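Local coordinates for protein NADH oxidoreductase (Mesorhizobium loti, PDB 3PI7) that probably binds NADPH and acts as an oxidoreductase on NAD(P)H, as a putative quinone reductase built from a GroES-like and a Rossmann-fold domain, at residues A[240-245]-A[259-264]; A[248-253]-A[270-275]. All coordinates share one frame; numbering follows the deposited sequence. Where two conformers were deposited one is given.

Contact 1: residues A[240-245]-A[259-264]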
ATOM      1  N   ALA A 240      12.570   5.549   4.379  1.00 13.59           N
ATOM      2  CA  ALA A 240      13.773   4.716   4.305  1.00 14.49           C
ATOM      3  C   ALA A 240      13.885   3.758   5.513  1.00 17.31           C
ATOM      4  O   ALA A 240      14.821   2.939   5.557  1.00 18.50           O
ATOM      5  CB  ALA A 240      15.024   5.621   4.292  1.00 15.25           C
ATOM      6  N   VAL A 241      13.003   3.907   6.518  1.00 11.81           N
ATOM      7  CA  VAL A 241      13.174   3.259   7.805  1.00 12.16           C
ATOM      8  C   VAL A 241      12.203   2.114   8.032  1.00 16.01           C
ATOM      9  O   VAL A 241      12.637   1.035   8.444  1.00 14.91           O
ATOM     10  CB  VAL A 241      13.080   4.332   8.937  1.00 15.77           C
ATOM     11  CG1 VAL A 241      13.162   3.721  10.331  1.00 16.92           C
ATOM     12  CG2 VAL A 241      14.176   5.397   8.784  1.00 15.15           C
ATOM     13  N   THR A 242      10.893   2.338   7.759  1.00 11.56           N
ATOM     14  CA  THR A 242       9.817   1.393   8.034  1.00 11.44           C
ATOM     15  C   THR A 242       9.750   1.224   9.549  1.00 15.52           C
ATOM     16  O   THR A 242      10.087   2.164  10.274  1.00 15.27           O
ATOM     17  CB  THR A 242       9.881   0.072   7.223  1.00 14.30           C
ATOM     18  OG1 THR A 242      10.815  -0.836   7.818  1.00 15.62           O
ATOM     19  CG2 THR A 242      10.200   0.302   5.752  1.00 14.60           C
ATOM     20  N   GLY A 243       9.202   0.098  10.002  1.00 13.38           N
ATOM     21  CA  GLY A 243       9.018  -0.179  11.422  1.00 12.61           C
ATOM     22  C   GLY A 243       8.013   0.732  12.105  1.00 16.74           C
ATOM     23  O   GLY A 243       7.242   1.442  11.444  1.00 15.93           O
ATOM     24  N   PRO A 244       8.052   0.732  13.449  1.00 15.98           N
ATOM     25  CA  PRO A 244       7.104   1.542  14.255  1.00 15.68           C
ATOM     26  C   PRO A 244       7.095   3.035  13.963  1.00 18.07           C
ATOM     27  O   PRO A 244       6.020   3.659  14.012  1.00 15.99           O
ATOM     28  CB  PRO A 244       7.585   1.307  15.692  1.00 18.60           C
ATOM     29  CG  PRO A 244       8.256  -0.019  15.649  1.00 23.28           C
ATOM     30  CD  PRO A 244       8.919  -0.107  14.309  1.00 18.30           C
ATOM     31  N   LEU A 245       8.277   3.631  13.676  1.00 15.85           N
ATOM     32  CA  LEU A 245       8.324   5.060  13.357  1.00 15.11           C
ATOM     33  C   LEU A 245       7.490   5.348  12.127  1.00 16.27           C
ATOM     34  O   LEU A 245       6.652   6.249  12.135  1.00 15.69           O
ATOM     35  CB  LEU A 245       9.769   5.509  13.104  1.00 15.83           C
ATOM     36  CG  LEU A 245       9.977   6.924  12.599  1.00 21.01           C
ATOM     37  CD1 LEU A 245       9.424   7.945  13.582  1.00 21.15           C
ATOM     38  CD2 LEU A 245      11.426   7.162  12.293  1.00 23.06           C
ATOM     39  N   TRP A 259       2.391   6.138   1.356  1.00  9.95           N
ATOM     40  CA  TRP A 259       3.573   5.701   2.108  1.00 10.59           C
ATOM     41  C   TRP A 259       4.441   5.014   1.095  1.00 15.29           C
ATOM     42  O   TRP A 259       4.034   3.982   0.554  1.00 14.32           O
ATOM     43  CB  TRP A 259       3.100   4.764   3.215  1.00  9.26           C
ATOM     44  CG  TRP A 259       4.131   4.151   4.118  1.00 11.16           C
ATOM     45  CD1 TRP A 259       5.483   4.363   4.137  1.00 13.40           C
ATOM     46  CD2 TRP A 259       3.837   3.300   5.224  1.00 11.82           C
ATOM     47  NE1 TRP A 259       6.053   3.655   5.175  1.00 13.36           N
ATOM     48  CE2 TRP A 259       5.064   2.954   5.827  1.00 15.06           C
ATOM     49  CE3 TRP A 259       2.652   2.692   5.693  1.00 13.43           C
ATOM     50  CZ2 TRP A 259       5.128   2.101   6.941  1.00 14.80           C
ATOM     51  CZ3 TRP A 259       2.716   1.851   6.795  1.00 14.42           C
ATOM     52  CH2 TRP A 259       3.931   1.593   7.431  1.00 14.41           C
ATOM     53  N   ILE A 260       5.537   5.673   0.716  1.00 10.99           N
ATOM     54  CA  ILE A 260       6.432   5.193  -0.339  1.00 10.44           C
ATOM     55  C   ILE A 260       7.703   4.678   0.301  1.00 12.82           C
ATOM     56  O   ILE A 260       8.512   5.445   0.807  1.00 13.26           O
ATOM     57  CB  ILE A 260       6.714   6.290  -1.384  1.00 12.24           C
ATOM     58  CG1 ILE A 260       5.385   6.810  -1.970  1.00 13.40           C
ATOM     59  CG2 ILE A 260       7.658   5.727  -2.488  1.00 13.79           C
ATOM     60  CD1 ILE A 260       5.487   7.938  -2.982  1.00 18.24           C
ATOM     61  N   ILE A 261       7.814   3.363   0.358  1.00  9.80           N
ATOM     62  CA  ILE A 261       8.932   2.717   1.055  1.00  9.75           C
ATOM     63  C   ILE A 261      10.081   2.538   0.074  1.00 13.09           C
ATOM     64  O   ILE A 261       9.883   1.936  -0.977  1.00 11.61           O
ATOM     65  CB  ILE A 261       8.449   1.364   1.644  1.00 11.63           C
ATOM     66  CG1 ILE A 261       7.460   1.640   2.802  1.00 12.46           C
ATOM     67  CG2 ILE A 261       9.663   0.538   2.112  1.00 13.06           C
ATOM     68  CD1 ILE A 261       6.786   0.410   3.497  1.00 19.87           C
ATOM     69  N   TYR A 262      11.281   3.017   0.419  1.00 12.69           N
ATOM     70  CA  TYR A 262      12.427   2.823  -0.491  1.00 12.87           C
ATOM     71  C   TYR A 262      13.663   2.266   0.269  1.00 17.10           C
ATOM     72  O   TYR A 262      14.708   2.031  -0.328  1.00 16.32           O
ATOM     73  CB  TYR A 262      12.742   4.121  -1.223  1.00 13.67           C
ATOM     74  CG  TYR A 262      13.319   5.191  -0.329  1.00 13.58           C
ATOM     75  CD1 TYR A 262      12.496   6.115   0.302  1.00 13.46           C
ATOM     76  CD2 TYR A 262      14.694   5.329  -0.178  1.00 15.21           C
ATOM     77  CE1 TYR A 262      13.026   7.135   1.090  1.00 11.81           C
ATOM     78  CE2 TYR A 262      15.232   6.301   0.660  1.00 15.86           C
ATOM     79  CZ  TYR A 262      14.394   7.223   1.261  1.00 14.98           C
ATOM     80  OH  TYR A 262      14.916   8.223   2.020  1.00 15.77           O
ATOM     81  N   GLY A 263      13.496   1.982   1.548  1.00 15.58           N
ATOM     82  CA  GLY A 263      14.545   1.402   2.384  1.00 15.13           C
ATOM     83  C   GLY A 263      13.926   0.756   3.605  1.00 19.53           C
ATOM     84  O   GLY A 263      12.755   1.026   3.912  1.00 17.01           O
ATOM     85  N   ARG A 264      14.709  -0.070   4.321  1.00 16.76           N
ATOM     86  CA  ARG A 264      14.222  -0.780   5.517  1.00 16.98           C
ATOM     87  C   ARG A 264      15.280  -0.699   6.593  1.00 20.40           C
ATOM     88  O   ARG A 264      15.800  -1.719   7.023  1.00 21.00           O
ATOM     89  CB  ARG A 264      13.868  -2.246   5.180  1.00 18.34           C
ATOM     90  CG  ARG A 264      12.894  -2.859   6.202  1.00 31.21           C
ATOM     91  CD  ARG A 264      12.921  -4.375   6.244  1.00 35.52           C
ATOM     92  NE  ARG A 264      12.100  -4.877   7.345  1.00 32.95           N
ATOM     93  CZ  ARG A 264      11.757  -6.150   7.512  1.00 48.58           C
ATOM     94  NH1 ARG A 264      12.124  -7.065   6.623  1.00 40.20           N
ATOM     95  NH2 ARG A 264      10.991  -6.508   8.533  1.00 34.30           N
TER
HETATM   96  O   HOH W   1      10.196  -3.495   9.103  1.00 23.06           O
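Apolar contact begins where Ala-240 lies against the ring of Tyr-262. The methyl CB of Ala-240 comes to 3.5 Å from CZ of Tyr-262, and CA of Ala-240 stands over one ring face, displaced toward the rim. The ring reaches this place because CG of Tyr-262 sits between its backbone N and carbonyl carbon (chi1 70°), which folds the phenol back over the start of the other segment. Further along, CG2 of Thr-242 meets CG2 of Ile-261 at 3.7 Å, the two side chains crossing at roughly a right angle, and the same methyl comes to 3.2 Å from Gly-263 O. CD1 of Ile-261 rests on one face of the Trp-259 indole.

Polar contact runs through a water. Thr-242 OG1 donates to its neighbour's carbonyl, Val-241 O, at 2.7 Å; the bond is strongly bent at the acceptor (C=O...OG1 107°). The same hydroxyl accepts from a water 3.0 Å away, and that water in turn accepts from Arg-264 NE at 2.9 Å. The extended Arg-264 chain carries its CG past Thr-242 OG1 at 3.3 Å and sends the guanidinium onward to the second subunit, where NH1 forms a salt bridge with Glu-274 of that chain.

Between the backbones the fit is close: Ala-240 O lies 3.1 Å from Gly-263 C.

Segment 240-245 leaves the end of strand 236-239, while 259-264 holds the last residues of the neighbouring parallel strand 258-261 and the turn after it, all within one beta-alpha-beta unit of the Rossmann domain. With no direct hydrogen bond between them, the two segments meet through van der Waals packing and one water bridge; backbone bonding resumes just beyond, from Ala-240 to Leu-265 and Val-241 to Asp-266, and Arg-264 extends the polar chain from Thr-242 to the dimer interface.

Contact 2: residues A[248-253]-A[270-275]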
ATOM      1  N   ALA A 248       3.683   4.945  12.740  1.00 14.41           N
ATOM      2  CA  ALA A 248       3.140   6.110  13.449  1.00 14.03           C
ATOM      3  C   ALA A 248       2.941   7.271  12.511  1.00 15.02           C
ATOM      4  O   ALA A 248       1.900   7.932  12.551  1.00 12.79           O
ATOM      5  CB  ALA A 248       4.077   6.513  14.580  1.00 15.46           C
ATOM      6  N   ILE A 249       3.941   7.534  11.642  1.00 12.37           N
ATOM      7  CA  ILE A 249       3.841   8.647  10.699  1.00 11.57           C
ATOM      8  C   ILE A 249       2.648   8.419   9.768  1.00 13.75           C
ATOM      9  O   ILE A 249       1.806   9.274   9.652  1.00 12.62           O
ATOM     10  CB  ILE A 249       5.165   8.789   9.918  1.00 13.41           C
ATOM     11  CG1 ILE A 249       6.271   9.328  10.860  1.00 13.21           C
ATOM     12  CG2 ILE A 249       4.978   9.701   8.680  1.00 14.79           C
ATOM     13  CD1 ILE A 249       7.654   9.232  10.240  1.00 15.83           C
ATOM     14  N   PHE A 250       2.598   7.255   9.102  1.00 11.49           N
ATOM     15  CA  PHE A 250       1.514   6.928   8.203  1.00 10.58           C
ATOM     16  C   PHE A 250       0.157   7.087   8.876  1.00 13.85           C
ATOM     17  O   PHE A 250      -0.753   7.687   8.308  1.00 12.67           O
ATOM     18  CB  PHE A 250       1.694   5.499   7.712  1.00 11.28           C
ATOM     19  CG  PHE A 250       0.635   5.069   6.726  1.00 11.23           C
ATOM     20  CD1 PHE A 250       0.519   5.700   5.487  1.00 15.69           C
ATOM     21  CD2 PHE A 250      -0.193   3.979   7.001  1.00 13.43           C
ATOM     22  CE1 PHE A 250      -0.415   5.264   4.549  1.00 15.86           C
ATOM     23  CE2 PHE A 250      -1.116   3.530   6.056  1.00 15.33           C
ATOM     24  CZ  PHE A 250      -1.218   4.176   4.835  1.00 14.81           C
ATOM     25  N   ASN A 251       0.027   6.573  10.098  1.00 12.05           N
ATOM     26  CA  ASN A 251      -1.210   6.657  10.855  1.00 10.95           C
ATOM     27  C   ASN A 251      -1.672   8.112  11.071  1.00 16.37           C
ATOM     28  O   ASN A 251      -2.871   8.400  11.019  1.00 15.95           O
ATOM     29  CB  ASN A 251      -0.993   5.985  12.207  1.00 10.85           C
ATOM     30  CG  ASN A 251      -2.244   5.853  13.039  1.00 21.72           C
ATOM     31  OD1 ASN A 251      -2.382   6.477  14.097  1.00 29.46           O
ATOM     32  ND2 ASN A 251      -3.182   5.086  12.557  1.00 14.58           N
ATOM     33  N   ALA A 252      -0.723   9.030  11.298  1.00 14.11           N
ATOM     34  CA  ALA A 252      -1.027  10.433  11.593  1.00 13.79           C
ATOM     35  C   ALA A 252      -1.259  11.258  10.329  1.00 16.73           C
ATOM     36  O   ALA A 252      -1.769  12.385  10.422  1.00 16.11           O
ATOM     37  CB  ALA A 252       0.102  11.059  12.406  1.00 14.36           C
HETATM   38  N   MSE A 253      -0.886  10.721   9.159  1.00 11.75           N
HETATM   39  CA  MSE A 253      -1.025  11.525   7.959  0.50  7.00           C
HETATM   40  C   MSE A 253      -2.487  11.691   7.533  1.00 15.12           C
HETATM   41  O   MSE A 253      -3.362  10.868   7.888  1.00 15.67           O
HETATM   42  CB  MSE A 253      -0.185  10.951   6.818  0.50  6.18           C
HETATM   43  CG  MSE A 253       1.277  11.214   6.994  0.50  7.41           C
HETATM   44 SE   MSE A 253       2.199  10.181   5.689  0.38  7.18          SE
HETATM   45  CE  MSE A 253       2.058  11.469   4.146  0.50  6.07           C
ATOM     46  N   THR A 270       6.695  -3.804  10.769  1.00 15.83           N
ATOM     47  CA  THR A 270       6.024  -2.653  10.165  1.00 13.99           C
ATOM     48  C   THR A 270       4.531  -2.948  10.188  1.00 17.63           C
ATOM     49  O   THR A 270       4.053  -3.853   9.494  1.00 16.57           O
ATOM     50  CB  THR A 270       6.550  -2.354   8.774  1.00 15.20           C
ATOM     51  OG1 THR A 270       7.944  -2.118   8.852  1.00 13.34           O
ATOM     52  CG2 THR A 270       5.885  -1.150   8.151  1.00 12.52           C
ATOM     53  N   VAL A 271       3.814  -2.193  11.001  1.00 14.88           N
ATOM     54  CA  VAL A 271       2.385  -2.414  11.216  1.00 14.38           C
ATOM     55  C   VAL A 271       1.576  -1.356  10.492  1.00 16.18           C
ATOM     56  O   VAL A 271       1.938  -0.187  10.520  1.00 15.91           O
ATOM     57  CB  VAL A 271       2.055  -2.427  12.742  1.00 17.93           C
ATOM     58  CG1 VAL A 271       0.549  -2.449  13.006  1.00 17.86           C
ATOM     59  CG2 VAL A 271       2.734  -3.592  13.457  1.00 17.80           C
ATOM     60  N   ILE A 272       0.482  -1.756   9.851  1.00 12.48           N
ATOM     61  CA  ILE A 272      -0.535  -0.814   9.345  1.00 12.09           C
ATOM     62  C   ILE A 272      -1.462  -0.690  10.555  1.00 16.11           C
ATOM     63  O   ILE A 272      -2.306  -1.574  10.795  1.00 14.95           O
ATOM     64  CB  ILE A 272      -1.242  -1.313   8.080  1.00 15.27           C
ATOM     65  CG1 ILE A 272      -0.237  -1.646   6.957  1.00 14.94           C
ATOM     66  CG2 ILE A 272      -2.272  -0.267   7.634  1.00 16.61           C
ATOM     67  CD1 ILE A 272      -0.827  -2.535   5.787  1.00 18.47           C
ATOM     68  N   ARG A 273      -1.245   0.357  11.363  1.00 14.29           N
ATOM     69  CA  ARG A 273      -1.962   0.542  12.618  0.50 14.37           C
ATOM     70  C   ARG A 273      -3.479   0.521  12.445  1.00 17.68           C
ATOM     71  O   ARG A 273      -4.165  -0.147  13.218  1.00 16.42           O
ATOM     72  CB  ARG A 273      -1.552   1.852  13.303  0.50 13.79           C
ATOM     73  CG  ARG A 273      -1.973   1.880  14.770  0.50  9.80           C
ATOM     74  CD  ARG A 273      -1.601   3.187  15.437  0.50 16.31           C
ATOM     75  NE  ARG A 273      -0.149   3.336  15.593  0.50 16.50           N
ATOM     76  CZ  ARG A 273       0.434   4.395  16.145  0.50 27.48           C
ATOM     77  NH1 ARG A 273      -0.299   5.407  16.588  0.50 18.60           N
ATOM     78  NH2 ARG A 273       1.757   4.455  16.248  0.50 13.91           N
ATOM     79  N   GLU A 274      -3.992   1.242  11.448  1.00 15.54           N
ATOM     80  CA  GLU A 274      -5.435   1.307  11.227  1.00 15.88           C
ATOM     81  C   GLU A 274      -5.724   1.017   9.776  1.00 16.73           C
ATOM     82  O   GLU A 274      -5.774   1.954   8.973  1.00 15.09           O
ATOM     83  CB  GLU A 274      -5.957   2.703  11.609  1.00 17.51           C
ATOM     84  CG  GLU A 274      -5.928   3.034  13.094  1.00 30.48           C
ATOM     85  CD  GLU A 274      -6.756   2.150  14.015  1.00 62.08           C
ATOM     86  OE1 GLU A 274      -7.853   1.704  13.603  1.00 61.18           O
ATOM     87  OE2 GLU A 274      -6.307   1.919  15.163  1.00 58.33           O
ATOM     88  N   PRO A 275      -5.867  -0.266   9.376  1.00 13.96           N
ATOM     89  CA  PRO A 275      -6.127  -0.554   7.958  1.00 13.31           C
ATOM     90  C   PRO A 275      -7.376   0.141   7.413  1.00 17.52           C
ATOM     91  O   PRO A 275      -7.424   0.416   6.216  1.00 15.51           O
ATOM     92  CB  PRO A 275      -6.286  -2.090   7.918  1.00 15.54           C
ATOM     93  CG  PRO A 275      -5.497  -2.554   9.076  1.00 19.74           C
ATOM     94  CD  PRO A 275      -5.777  -1.515  10.152  1.00 15.67           C
TER
HETATM   95  O   HOH W   2      -2.634   3.610  10.110  1.00 17.68           O
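Asn-251 and Arg-273 pass each other at about a right angle, their amide and guanidinium planes 41° apart. CD of Arg-273 lies 3.6 Å from CG of Asn-251, and CB of Asn-251 stands over one guanidinium face, toward its rim. A bend at chi3 (-69°) turns the arginine back along the helix, bringing NH2 to 3.5 Å from CB of Ala-248. The clear polar partners of both groups lie on helix 221-232: Glu-222 for Arg-273 NH2 and Arg-226 for Asn-251 OD1.

The other amide atom faces the loop after the strand. ND2 of Asn-251 lies 3.5 Å from CG of Glu-274 and donates at 2.9 Å to a water, which also accepts from Glu-274 N at 3.0 Å. Cutting Asn-251 back to an alanine is likely to leave this water without its amide donor and Arg-226 without this acceptor, and to open a gap beside the Arg-273 chain.

CG2 of Ile-272 approaches the edge of the Phe-250 ring, 4.3 Å from CE2. Both side chains also pack on Ile-285 of strand 284-287. Helix 243-252 leans on helix 221-232 through Ala-248 on Glu-222 and Ala-252 on Arg-226 and Met-229, and also meets strand 270-272, which pairs antiparallel with a strand of the second subunit, so that a sheet spans the interface.

How the contacts relate
Contacts 1 and 2 sit 11 Å apart, centre to centre, and illustrate how a single helix can serve two junctions: 243-252 takes part in both, its early residues in contact 1 and its later ones in contact 2. Their segments alternate along the chain and also touch directly. Gly-243 N lies 2.8 Å from Thr-270 OG1, a probable hydrogen bond to strand 270-272, and Trp-259 CE3 packs 3.3 Å from Phe-250 CG. Both touch the second subunit, and the Arg-264 to Glu-274 salt bridge joins contact 1 of one subunit to contact 2 of the other. The potassium site seen in this structure, at Asp-19 and Tyr-21, involves residues of neither contact.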